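Local coordinates for protein beta-glucosidase (Chaetomella raphigera, PDB 6JXG) that probably hydrolyses terminal, non-reducing beta-D-glucosyl residues to release beta-D-glucose, as a secreted family 3 glycoside hydrolase of cellulose degradation, at residues A[72-77]-A[504-509]; A[76-81]-A[125-130]; A[109-114]-A[136-141]; A[438-443]-A[482-487]. All coordinates share one frame; numbering follows the deposited sequence.

Contact 1 (A[72-77]-A[504-509])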
loop_
_atom_site.group_PDB
_atom_site.type_symbol
_atom_site.label_atom_id
_atom_site.label_comp_id
_atom_site.label_asym_id
_atom_site.label_seq_id
_atom_site.Cartn_x
_atom_site.Cartn_y
_atom_site.Cartn_z
ATOM N N PHE A 72 11.077 -4.003 5.142
ATOM C CA PHE A 72 9.796 -4.471 5.561
ATOM C C PHE A 72 9.036 -5.046 4.367
ATOM O O PHE A 72 9.373 -4.784 3.224
ATOM C CB PHE A 72 8.967 -3.354 6.175
ATOM C CG PHE A 72 9.521 -2.775 7.479
ATOM C CD1 PHE A 72 9.277 -3.370 8.698
ATOM C CD2 PHE A 72 10.350 -1.679 7.449
ATOM C CE1 PHE A 72 9.822 -2.811 9.860
ATOM C CE2 PHE A 72 10.866 -1.122 8.603
ATOM C CZ PHE A 72 10.610 -1.736 9.808
ATOM N N PRO A 73 7.999 -5.850 4.620
ATOM C CA PRO A 73 7.085 -6.275 3.563
ATOM C C PRO A 73 6.467 -5.094 2.829
ATOM O O PRO A 73 6.329 -3.960 3.377
ATOM C CB PRO A 73 6.000 -7.040 4.320
ATOM C CG PRO A 73 6.655 -7.531 5.551
ATOM C CD PRO A 73 7.708 -6.503 5.906
ATOM N N THR A 74 6.110 -5.347 1.605
ATOM C CA THR A 74 5.428 -4.363 0.727
ATOM C C THR A 74 4.105 -3.937 1.301
ATOM O O THR A 74 3.482 -4.652 2.107
ATOM C CB THR A 74 5.204 -4.936 -0.663
ATOM O OG1 THR A 74 4.379 -6.082 -0.556
ATOM C CG2 THR A 74 6.549 -5.333 -1.307
ATOM N N GLY A 75 3.636 -2.784 0.859
ATOM C CA GLY A 75 2.311 -2.317 1.196
ATOM C C GLY A 75 1.250 -3.369 0.960
ATOM O O GLY A 75 0.377 -3.574 1.780
ATOM N N ILE A 76 1.303 -4.035 -0.185
ATOM C CA ILE A 76 0.191 -4.887 -0.584
ATOM C C ILE A 76 0.202 -6.135 0.258
ATOM O O ILE A 76 -0.902 -6.673 0.550
ATOM C CB ILE A 76 0.184 -5.176 -2.123
ATOM C CG1 ILE A 76 -1.161 -5.750 -2.592
ATOM C CG2 ILE A 76 1.324 -6.115 -2.521
ATOM C CD1 ILE A 76 -2.350 -4.841 -2.377
ATOM N N GLN A 77 1.401 -6.620 0.615
ATOM C CA GLN A 77 1.557 -7.747 1.593
ATOM C C GLN A 77 1.018 -7.377 2.940
ATOM O O GLN A 77 0.338 -8.198 3.596
ATOM C CB GLN A 77 3.019 -8.195 1.752
ATOM C CG GLN A 77 3.204 -9.438 2.700
ATOM C CD GLN A 77 2.812 -10.648 1.907
ATOM O OE1 GLN A 77 2.656 -10.500 0.718
ATOM N NE2 GLN A 77 2.770 -11.844 2.514
ATOM N N ALA A 504 2.045 -16.216 -1.830
ATOM C CA ALA A 504 2.919 -15.800 -0.718
ATOM C C ALA A 504 3.247 -14.313 -0.756
ATOM O O ALA A 504 3.781 -13.770 0.215
ATOM C CB ALA A 504 4.210 -16.592 -0.802
ATOM N N GLY A 505 2.962 -13.667 -1.898
ATOM C CA GLY A 505 3.170 -12.233 -2.082
ATOM C C GLY A 505 4.612 -11.811 -2.179
ATOM O O GLY A 505 5.449 -12.594 -2.621
ATOM N N VAL A 506 4.910 -10.594 -1.699
ATOM C CA VAL A 506 6.203 -9.955 -1.826
ATOM C C VAL A 506 6.463 -9.257 -0.494
ATOM O O VAL A 506 5.863 -8.250 -0.155
ATOM C CB VAL A 506 6.313 -9.021 -3.049
ATOM C CG1 VAL A 506 6.436 -9.858 -4.313
ATOM C CG2 VAL A 506 5.049 -8.194 -3.225
ATOM N N SER A 507 7.302 -9.911 0.287
ATOM C CA SER A 507 7.245 -9.799 1.749
ATOM C C SER A 507 8.538 -9.444 2.468
ATOM O O SER A 507 8.618 -9.574 3.685
ATOM C CB SER A 507 6.586 -11.076 2.375
ATOM O OG SER A 507 7.340 -12.269 2.201
ATOM N N GLY A 508 9.520 -8.883 1.756
ATOM C CA GLY A 508 10.656 -8.320 2.444
ATOM C C GLY A 508 11.593 -9.357 3.016
ATOM O O GLY A 508 11.500 -10.572 2.703
ATOM N N GLN A 509 12.449 -8.893 3.936
ATOM C CA GLN A 509 13.615 -9.669 4.389
ATOM C C GLN A 509 13.316 -10.997 5.044
ATOM O O GLN A 509 14.137 -11.959 4.931
ATOM C CB GLN A 509 14.511 -8.835 5.317
ATOM C CG GLN A 509 13.876 -8.481 6.687
ATOM C CD GLN A 509 14.658 -7.409 7.410
ATOM O OE1 GLN A 509 15.036 -6.396 6.818
ATOM N NE2 GLN A 509 14.930 -7.630 8.689
#
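Q77 lays its side chain along the loop of A504, G505 and V506, with CG and CD packed against CB of S507 (CG to CB 3.8 Å). CG stands anti to the backbone N (chi1 -176°), which sends the chain out from the helix, and a bend at chi2 presents both ends of the amide to main-chain groups. OE1 accepts a weak bond from V506 N at 3.3 Å, while NE2 gives a weak one to A504 O at 3.2 Å. G505 passes close beside OE1, where a CB would clash. T74 does double duty: its OG1 donates to V506 O at 2.7 Å, in the carbonyl plane, and accepts from Q77 N at 3.2 Å as the N-cap of the helix. T74 N adds a weak bond to the same V506 O. Next along, CG of P73 rests 3.4 Å from S507 O. The contact joins the N-terminal domain to the C-terminal domain of the family 3 fold. It fits the start of helix 75-79 to the loop between strand 498-503 and helix 511-519; P73 and S507 also touch helix 323-332, and F72 packs on helix 84-100.

Contact 2 (A[76-81]-A[125-130]); sequences IQTAST and EGFSPD
I76, near the start of the short helix 75-79, reaches across to the loop of residues 125-130 that leads into helix 131-147, a packing within the TIM-barrel-like N-terminal domain of the family 3 glycosidases. Its CB stands 4.0 Å from G126 O. From there the two branches part: CG2 turns from this loop toward the V506 side, whereas CG1, anti to the backbone N (chi1 -165°), carries the methyl CD1 forward to the peptide between F127 and S128, 3.7 Å from S128 N. Close by, I76 N and G126 O are near but poorly aligned for a hydrogen bond, and the backbone of I76 is bonded to W124.

A79 and T78 meet the phenyl group of F127 obliquely, A79 CB at 4.3 Å from CD1 and T78 CG2 at 4.2 Å from CE1. The hydroxyl of T78 takes no part in this, being bonded to T74 O. Beyond A79 and T78, the F127 ring is also packed against N134, A137, M138 and T141 of helix 131-147, and so lies between the two helices. The loop is shaped from within by an ST turn, in which S128 OG accepts from D130 N at 3.1 Å. On the helix side, I76 O is held by S80 N and by S80 OG (2.7 Å), which come at it from opposite faces of its plane.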
loop_
_atom_site.group_PDB
_atom_site.type_symbol
_atom_site.label_atom_id
_atom_site.label_comp_id
_atom_site.label_asym_id
_atom_site.label_seq_id
_atom_site.Cartn_x
_atom_site.Cartn_y
_atom_site.Cartn_z
ATOM N N ILE A 76 1.303 -4.035 -0.185
ATOM C CA ILE A 76 0.191 -4.887 -0.584
ATOM C C ILE A 76 0.202 -6.135 0.258
ATOM O O ILE A 76 -0.902 -6.673 0.550
ATOM C CB ILE A 76 0.184 -5.176 -2.123
ATOM C CG1 ILE A 76 -1.161 -5.750 -2.592
ATOM C CG2 ILE A 76 1.324 -6.115 -2.521
ATOM C CD1 ILE A 76 -2.350 -4.841 -2.377
ATOM N N GLN A 77 1.401 -6.620 0.615
ATOM C CA GLN A 77 1.557 -7.747 1.593
ATOM C C GLN A 77 1.018 -7.377 2.940
ATOM O O GLN A 77 0.338 -8.198 3.596
ATOM C CB GLN A 77 3.019 -8.195 1.752
ATOM C CG GLN A 77 3.204 -9.438 2.700
ATOM C CD GLN A 77 2.812 -10.648 1.907
ATOM O OE1 GLN A 77 2.656 -10.500 0.718
ATOM N NE2 GLN A 77 2.770 -11.844 2.514
ATOM N N THR A 78 1.281 -6.141 3.349
ATOM C CA THR A 78 0.765 -5.589 4.615
ATOM C C THR A 78 -0.787 -5.545 4.612
ATOM O O THR A 78 -1.437 -5.969 5.582
ATOM C CB THR A 78 1.437 -4.225 4.851
ATOM O OG1 THR A 78 2.833 -4.429 4.942
ATOM C CG2 THR A 78 0.932 -3.556 6.065
ATOM N N ALA A 79 -1.364 -5.069 3.510
ATOM C CA ALA A 79 -2.849 -5.069 3.362
ATOM C C ALA A 79 -3.397 -6.445 3.399
ATOM O O ALA A 79 -4.455 -6.653 4.021
ATOM C CB ALA A 79 -3.327 -4.347 2.135
ATOM N N SER A 80 -2.680 -7.406 2.811
ATOM C CA SER A 80 -3.106 -8.797 2.742
ATOM C C SER A 80 -3.263 -9.511 4.079
ATOM O O SER A 80 -3.899 -10.583 4.153
ATOM C CB SER A 80 -2.229 -9.654 1.813
ATOM O OG SER A 80 -2.160 -9.096 0.473
ATOM N N THR A 81 -2.676 -8.918 5.142
ATOM C CA THR A 81 -2.887 -9.440 6.487
ATOM C C THR A 81 -4.209 -9.126 7.046
ATOM O O THR A 81 -4.604 -9.794 8.001
ATOM C CB THR A 81 -1.879 -8.850 7.508
ATOM O OG1 THR A 81 -2.220 -7.454 7.732
ATOM C CG2 THR A 81 -0.468 -9.050 6.978
ATOM N N GLU A 125 3.212 -1.289 -3.910
ATOM C CA GLU A 125 3.584 -0.329 -2.891
ATOM C C GLU A 125 2.401 0.145 -2.050
ATOM O O GLU A 125 2.577 0.635 -0.900
ATOM C CB GLU A 125 4.181 0.940 -3.530
ATOM C CG GLU A 125 5.411 0.780 -4.410
ATOM C CD GLU A 125 6.242 2.040 -4.519
ATOM O OE1 GLU A 125 6.646 2.624 -3.462
ATOM O OE2 GLU A 125 6.554 2.453 -5.663
ATOM N N GLY A 126 1.208 0.011 -2.630
ATOM C CA GLY A 126 -0.022 0.499 -2.062
ATOM C C GLY A 126 -0.798 -0.508 -1.217
ATOM O O GLY A 126 -0.260 -1.487 -0.764
ATOM N N PHE A 127 -2.092 -0.188 -1.008
ATOM C CA PHE A 127 -2.930 -0.814 -0.011
ATOM C C PHE A 127 -4.276 -1.289 -0.576
ATOM O O PHE A 127 -5.313 -1.287 0.112
ATOM C CB PHE A 127 -3.190 0.161 1.155
ATOM C CG PHE A 127 -2.002 0.385 2.051
ATOM C CD1 PHE A 127 -1.174 -0.698 2.488
ATOM C CD2 PHE A 127 -1.795 1.645 2.593
ATOM C CE1 PHE A 127 -0.147 -0.470 3.391
ATOM C CE2 PHE A 127 -0.740 1.861 3.497
ATOM C CZ PHE A 127 0.060 0.837 3.878
ATOM N N SER A 128 -4.253 -1.655 -1.844
ATOM C CA SER A 128 -5.400 -2.317 -2.565
ATOM C C SER A 128 -6.335 -1.387 -3.307
ATOM O O SER A 128 -6.502 -0.233 -2.955
ATOM C CB SER A 128 -6.203 -3.249 -1.673
ATOM O OG SER A 128 -7.296 -2.624 -1.083
ATOM N N PRO A 129 -7.031 -1.934 -4.320
ATOM C CA PRO A 129 -8.065 -1.191 -5.027
ATOM C C PRO A 129 -9.421 -1.123 -4.318
ATOM O O PRO A 129 -10.374 -0.573 -4.879
ATOM C CB PRO A 129 -8.208 -1.958 -6.371
ATOM C CG PRO A 129 -7.849 -3.332 -6.026
ATOM C CD PRO A 129 -6.700 -3.190 -5.026
ATOM N N ASP A 130 -9.481 -1.560 -3.058
ATOM C CA ASP A 130 -10.617 -1.286 -2.195
ATOM C C ASP A 130 -10.371 -0.067 -1.313
ATOM O O ASP A 130 -9.437 -0.029 -0.513
ATOM C CB ASP A 130 -10.930 -2.448 -1.273
ATOM C CG ASP A 130 -12.168 -2.168 -0.469
ATOM O OD1 ASP A 130 -13.273 -2.296 -1.093
ATOM O OD2 ASP A 130 -12.046 -1.763 0.719
#

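Contact 3 (A[109-114]-A[136-141]); sequences PVAGPI and LAMSNT
T141 grips the carbonyl oxygen of A137 twice, with OG1 at 2.7 Å and with its own backbone N at 2.9 Å, the two arriving from opposite faces of the carbonyl plane. The hydroxyl sits above that plane and not on a lone pair. With its hydroxyl engaged on the helix, T141 offers its methyl to the loop: a chi1 of -57° puts OG1 beside the backbone N and leaves CG2 anti to it, 3.9 Å from CG of P109.

M138 and P109 bury the most surface here. Bends at chi2 and chi3 fold the M138 chain, and the thioether end settles between P109 and A111. CE touches CG of P109 at 3.6 Å and CB of A111 at 3.7 Å, while SD lies 3.5 Å from A111 N and also close to the carbonyl carbon of V110. This loop follows strand 105-106, and helix 131-147 then returns the chain to the neighbouring parallel strand 151-157, a beta-alpha-beta crossover of the TIM-barrel-like domain in which M138 fills the layer between helix and strands. With an alanine in place of M138, P109 and A111 would probably lose their shared partner and a gap would open beneath the helix. M138 also touches P185 and A189 of helix 184-191 and A154 of strand 151-157. The peptide bond before P109 is cis, and the CA-CB bond of P109 points toward the helix.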
loop_
_atom_site.group_PDB
_atom_site.type_symbol
_atom_site.label_atom_id
_atom_site.label_comp_id
_atom_site.label_asym_id
_atom_site.label_seq_id
_atom_site.Cartn_x
_atom_site.Cartn_y
_atom_site.Cartn_z
ATOM N N PRO A 109 2.987 6.495 3.471
ATOM C CA PRO A 109 2.632 5.405 2.639
ATOM C C PRO A 109 1.886 5.831 1.337
ATOM O O PRO A 109 1.742 6.973 1.045
ATOM C CB PRO A 109 1.740 4.558 3.523
ATOM C CG PRO A 109 0.983 5.577 4.388
ATOM C CD PRO A 109 1.964 6.750 4.496
ATOM N N VAL A 110 1.529 4.828 0.541
ATOM C CA VAL A 110 1.008 5.038 -0.795
ATOM C C VAL A 110 -0.485 4.788 -0.880
ATOM O O VAL A 110 -0.947 3.639 -0.754
ATOM C CB VAL A 110 1.780 4.133 -1.791
ATOM C CG1 VAL A 110 1.150 4.219 -3.167
ATOM C CG2 VAL A 110 3.280 4.499 -1.865
ATOM N N ALA A 111 -1.241 5.875 -1.033
ATOM C CA ALA A 111 -2.694 5.846 -1.327
ATOM C C ALA A 111 -3.070 5.904 -2.801
ATOM O O ALA A 111 -4.251 5.707 -3.133
ATOM C CB ALA A 111 -3.402 7.000 -0.666
ATOM N N GLY A 112 -2.112 6.267 -3.656
ATOM C CA GLY A 112 -2.322 6.474 -5.122
ATOM C C GLY A 112 -1.000 6.059 -5.782
ATOM O O GLY A 112 0.057 6.656 -5.562
ATOM N N PRO A 113 -1.023 5.035 -6.629
ATOM C CA PRO A 113 -2.168 4.299 -7.136
ATOM C C PRO A 113 -2.862 3.399 -6.068
ATOM O O PRO A 113 -2.194 2.846 -5.129
ATOM C CB PRO A 113 -1.541 3.417 -8.165
ATOM C CG PRO A 113 -0.139 3.133 -7.632
ATOM C CD PRO A 113 0.264 4.465 -7.092
ATOM N N ILE A 114 -4.162 3.216 -6.222
ATOM C CA ILE A 114 -4.872 2.178 -5.468
ATOM C C ILE A 114 -4.687 0.830 -6.175
ATOM O O ILE A 114 -4.740 -0.229 -5.534
ATOM C CB ILE A 114 -6.378 2.476 -5.242
ATOM C CG1 ILE A 114 -7.194 2.399 -6.537
ATOM C CG2 ILE A 114 -6.621 3.827 -4.533
ATOM C CD1 ILE A 114 -8.724 2.585 -6.288
ATOM N N LEU A 136 -8.040 2.249 5.929
ATOM C CA LEU A 136 -7.624 1.714 7.232
ATOM C C LEU A 136 -6.100 1.412 7.281
ATOM O O LEU A 136 -5.441 1.661 8.300
ATOM C CB LEU A 136 -8.428 0.468 7.653
ATOM C CG LEU A 136 -9.667 0.743 8.551
ATOM C CD1 LEU A 136 -9.388 1.356 9.927
ATOM C CD2 LEU A 136 -10.615 1.626 7.822
ATOM N N ALA A 137 -5.562 0.900 6.190
ATOM C CA ALA A 137 -4.133 0.677 6.119
ATOM C C ALA A 137 -3.338 2.009 6.170
ATOM O O ALA A 137 -2.350 2.093 6.904
ATOM C CB ALA A 137 -3.754 -0.155 4.918
ATOM N N MET A 138 -3.798 3.012 5.440
ATOM C CA MET A 138 -3.219 4.337 5.412
ATOM C C MET A 138 -3.203 4.939 6.816
ATOM O O MET A 138 -2.132 5.364 7.274
ATOM C CB MET A 138 -3.934 5.306 4.443
ATOM C CG MET A 138 -3.729 5.086 2.954
ATOM S SD MET A 138 -2.095 5.253 2.355
ATOM C CE MET A 138 -1.808 6.995 2.669
ATOM N N SER A 139 -4.357 4.912 7.510
ATOM C CA SER A 139 -4.464 5.582 8.801
ATOM C C SER A 139 -3.655 4.853 9.856
ATOM O O SER A 139 -2.895 5.496 10.622
ATOM C CB SER A 139 -5.938 5.744 9.236
ATOM O OG SER A 139 -6.539 4.490 9.375
ATOM N N ASN A 140 -3.630 3.527 9.814
ATOM C CA ASN A 140 -2.850 2.828 10.818
ATOM C C ASN A 140 -1.345 2.974 10.542
ATOM O O ASN A 140 -0.570 3.048 11.471
ATOM C CB ASN A 140 -3.238 1.341 10.918
ATOM C CG ASN A 140 -4.426 1.134 11.793
ATOM O OD1 ASN A 140 -4.319 1.146 13.024
ATOM N ND2 ASN A 140 -5.581 0.962 11.170
ATOM N N THR A 141 -0.939 2.962 9.271
ATOM C CA THR A 141 0.492 3.176 8.937
ATOM C C THR A 141 1.003 4.580 9.334
ATOM O O THR A 141 2.048 4.747 9.932
ATOM C CB THR A 141 0.734 2.968 7.430
ATOM O OG1 THR A 141 0.303 1.624 7.050
ATOM C CG2 THR A 141 2.189 3.162 7.143
#

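Contact 4 (A[438-443]-A[482-487]); sequences ADSGEG and NSVGPL
A438 and S483 form a parallel bridge with their CA atoms 4.5 Å apart, closed by A438 N to N482 O at 3.2 Å and by V484 N to A438 O at 3.1 Å; the latter is the straighter, at 163°. A CA-H...O contact from S483 CA reaches the same A438 O. The bridge lies at the ends of strands 431-438 and 477-483, neighbours in the parallel part of the sheet in the alpha/beta sandwich of the C-terminal domain.

On the sheet face that A438 and S483 share, CB of A438 rests 3.6 Å from CD2 of L487, an apolar contact, and equally near OG of S483. S483 has its hydroxyl anti to the backbone N (chi1 173°), aimed down the chain, where OG makes a short bond of 2.5 Å to G485 O, on a lone pair. With an alanine at S483, the G485 carbonyl would probably be left without this mate and the turn after the strand would be less firmly fixed. Both methyls of V484 flank A438 O; CG2 also meets OG of S440 at 3.4 Å, and CG1 meets OD1 of D439. The S440 hydroxyl is itself bonded to G121 O of the N-terminal domain, while S440 N makes a weak bond back to D439 OD1. Main-chain bonds thus set the pairing of the two segments, to which the side chains add only van der Waals packing.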
loop_
_atom_site.group_PDB
_atom_site.type_symbol
_atom_site.label_atom_id
_atom_site.label_comp_id
_atom_site.label_asym_id
_atom_site.label_seq_id
_atom_site.Cartn_x
_atom_site.Cartn_y
_atom_site.Cartn_z
ATOM N N ALA A 438 5.963 -12.997 -10.237
ATOM C CA ALA A 438 5.686 -11.953 -11.178
ATOM C C ALA A 438 6.101 -10.613 -10.560
ATOM O O ALA A 438 5.832 -10.388 -9.398
ATOM C CB ALA A 438 4.222 -11.930 -11.605
ATOM N N ASP A 439 6.761 -9.750 -11.341
ATOM C CA ASP A 439 7.358 -8.555 -10.812
ATOM C C ASP A 439 6.945 -7.334 -11.592
ATOM O O ASP A 439 6.398 -7.415 -12.681
ATOM C CB ASP A 439 8.911 -8.745 -10.792
ATOM C CG ASP A 439 9.652 -7.823 -9.874
ATOM O OD1 ASP A 439 9.016 -7.094 -9.053
ATOM O OD2 ASP A 439 10.947 -7.858 -9.980
ATOM N N SER A 440 7.209 -6.170 -11.008
ATOM C CA SER A 440 6.945 -4.906 -11.686
ATOM C C SER A 440 7.546 -3.813 -10.800
ATOM O O SER A 440 8.020 -4.061 -9.694
ATOM C CB SER A 440 5.418 -4.700 -11.916
ATOM O OG SER A 440 4.664 -4.422 -10.730
ATOM N N GLY A 441 7.438 -2.600 -11.276
ATOM C CA GLY A 441 8.022 -1.465 -10.596
ATOM C C GLY A 441 7.727 -0.132 -11.216
ATOM O O GLY A 441 6.879 0.015 -12.114
ATOM N N GLU A 442 8.413 0.869 -10.677
ATOM C CA GLU A 442 8.285 2.205 -11.113
ATOM C C GLU A 442 8.792 2.395 -12.559
ATOM O O GLU A 442 9.738 1.748 -13.011
ATOM C CB GLU A 442 9.050 3.132 -10.124
ATOM C CG GLU A 442 8.804 4.595 -10.386
ATOM C CD GLU A 442 9.401 5.512 -9.313
ATOM O OE1 GLU A 442 9.360 6.747 -9.524
ATOM O OE2 GLU A 442 9.721 5.010 -8.225
ATOM N N GLY A 443 8.127 3.255 -13.264
ATOM C CA GLY A 443 8.403 3.413 -14.696
ATOM C C GLY A 443 9.642 4.210 -15.110
ATOM O O GLY A 443 9.580 4.896 -16.107
ATOM N N ASN A 482 5.323 -15.934 -5.601
ATOM C CA ASN A 482 5.699 -14.610 -5.082
ATOM C C ASN A 482 5.407 -13.569 -6.177
ATOM O O ASN A 482 6.188 -13.421 -7.114
ATOM C CB ASN A 482 7.177 -14.616 -4.653
ATOM C CG ASN A 482 7.418 -15.377 -3.388
ATOM O OD1 ASN A 482 7.067 -14.914 -2.242
ATOM N ND2 ASN A 482 7.990 -16.554 -3.524
ATOM N N SER A 483 4.280 -12.825 -6.059
ATOM C CA SER A 483 3.868 -11.899 -7.076
ATOM C C SER A 483 3.421 -10.580 -6.510
ATOM O O SER A 483 2.802 -10.520 -5.441
ATOM C CB SER A 483 2.676 -12.477 -7.857
ATOM O OG SER A 483 2.087 -11.575 -8.791
ATOM N N VAL A 484 3.745 -9.537 -7.271
ATOM C CA VAL A 484 3.339 -8.150 -7.000
ATOM C C VAL A 484 1.880 -7.876 -7.178
ATOM O O VAL A 484 1.399 -6.819 -6.759
ATOM C CB VAL A 484 4.144 -7.153 -7.850
ATOM C CG1 VAL A 484 5.602 -7.263 -7.468
ATOM C CG2 VAL A 484 3.991 -7.412 -9.372
ATOM N N GLY A 485 1.140 -8.798 -7.825
ATOM C CA GLY A 485 -0.252 -8.556 -8.081
ATOM C C GLY A 485 -0.936 -9.715 -8.735
ATOM O O GLY A 485 -0.296 -10.725 -8.953
ATOM N N PRO A 486 -2.206 -9.546 -9.084
ATOM C CA PRO A 486 -2.996 -10.609 -9.704
ATOM C C PRO A 486 -2.277 -11.262 -10.869
ATOM O O PRO A 486 -1.556 -10.602 -11.667
ATOM C CB PRO A 486 -4.239 -9.866 -10.229
ATOM C CG PRO A 486 -4.311 -8.601 -9.474
ATOM C CD PRO A 486 -2.949 -8.271 -9.013
ATOM N N LEU A 487 -2.493 -12.554 -10.980
ATOM C CA LEU A 487 -2.069 -13.341 -12.094
ATOM C C LEU A 487 -3.275 -14.249 -12.508
ATOM O O LEU A 487 -4.072 -14.645 -11.681
ATOM C CB LEU A 487 -0.879 -14.225 -11.749
ATOM C CG LEU A 487 0.414 -13.542 -11.392
ATOM C CD1 LEU A 487 1.400 -14.494 -10.817
ATOM C CD2 LEU A 487 0.909 -12.951 -12.721
#

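Overall arrangement
From the N terminus, 72-77 opens contact 1 and the overlapping 76-81 opens contact 2, so helix 75-79 serves both. Contact 3 opens at 109-114, before contact 2 closes at 125-130, and closes in turn at 136-141; these two therefore cross, and they touch through F127. Both stay in the N-terminal barrel-like domain. Contact 4 comes much later, joining the ends of two neighbouring strands of the C-terminal domain sheet, 438-443 with 482-487. Only at 504-509 does contact 1 close, its long loop enclosing contacts 3 and 4. It spans the two domains, touching contact 4 through G505 and N482, while contacts 3 and 4 remain apart, about 18 Å between centres.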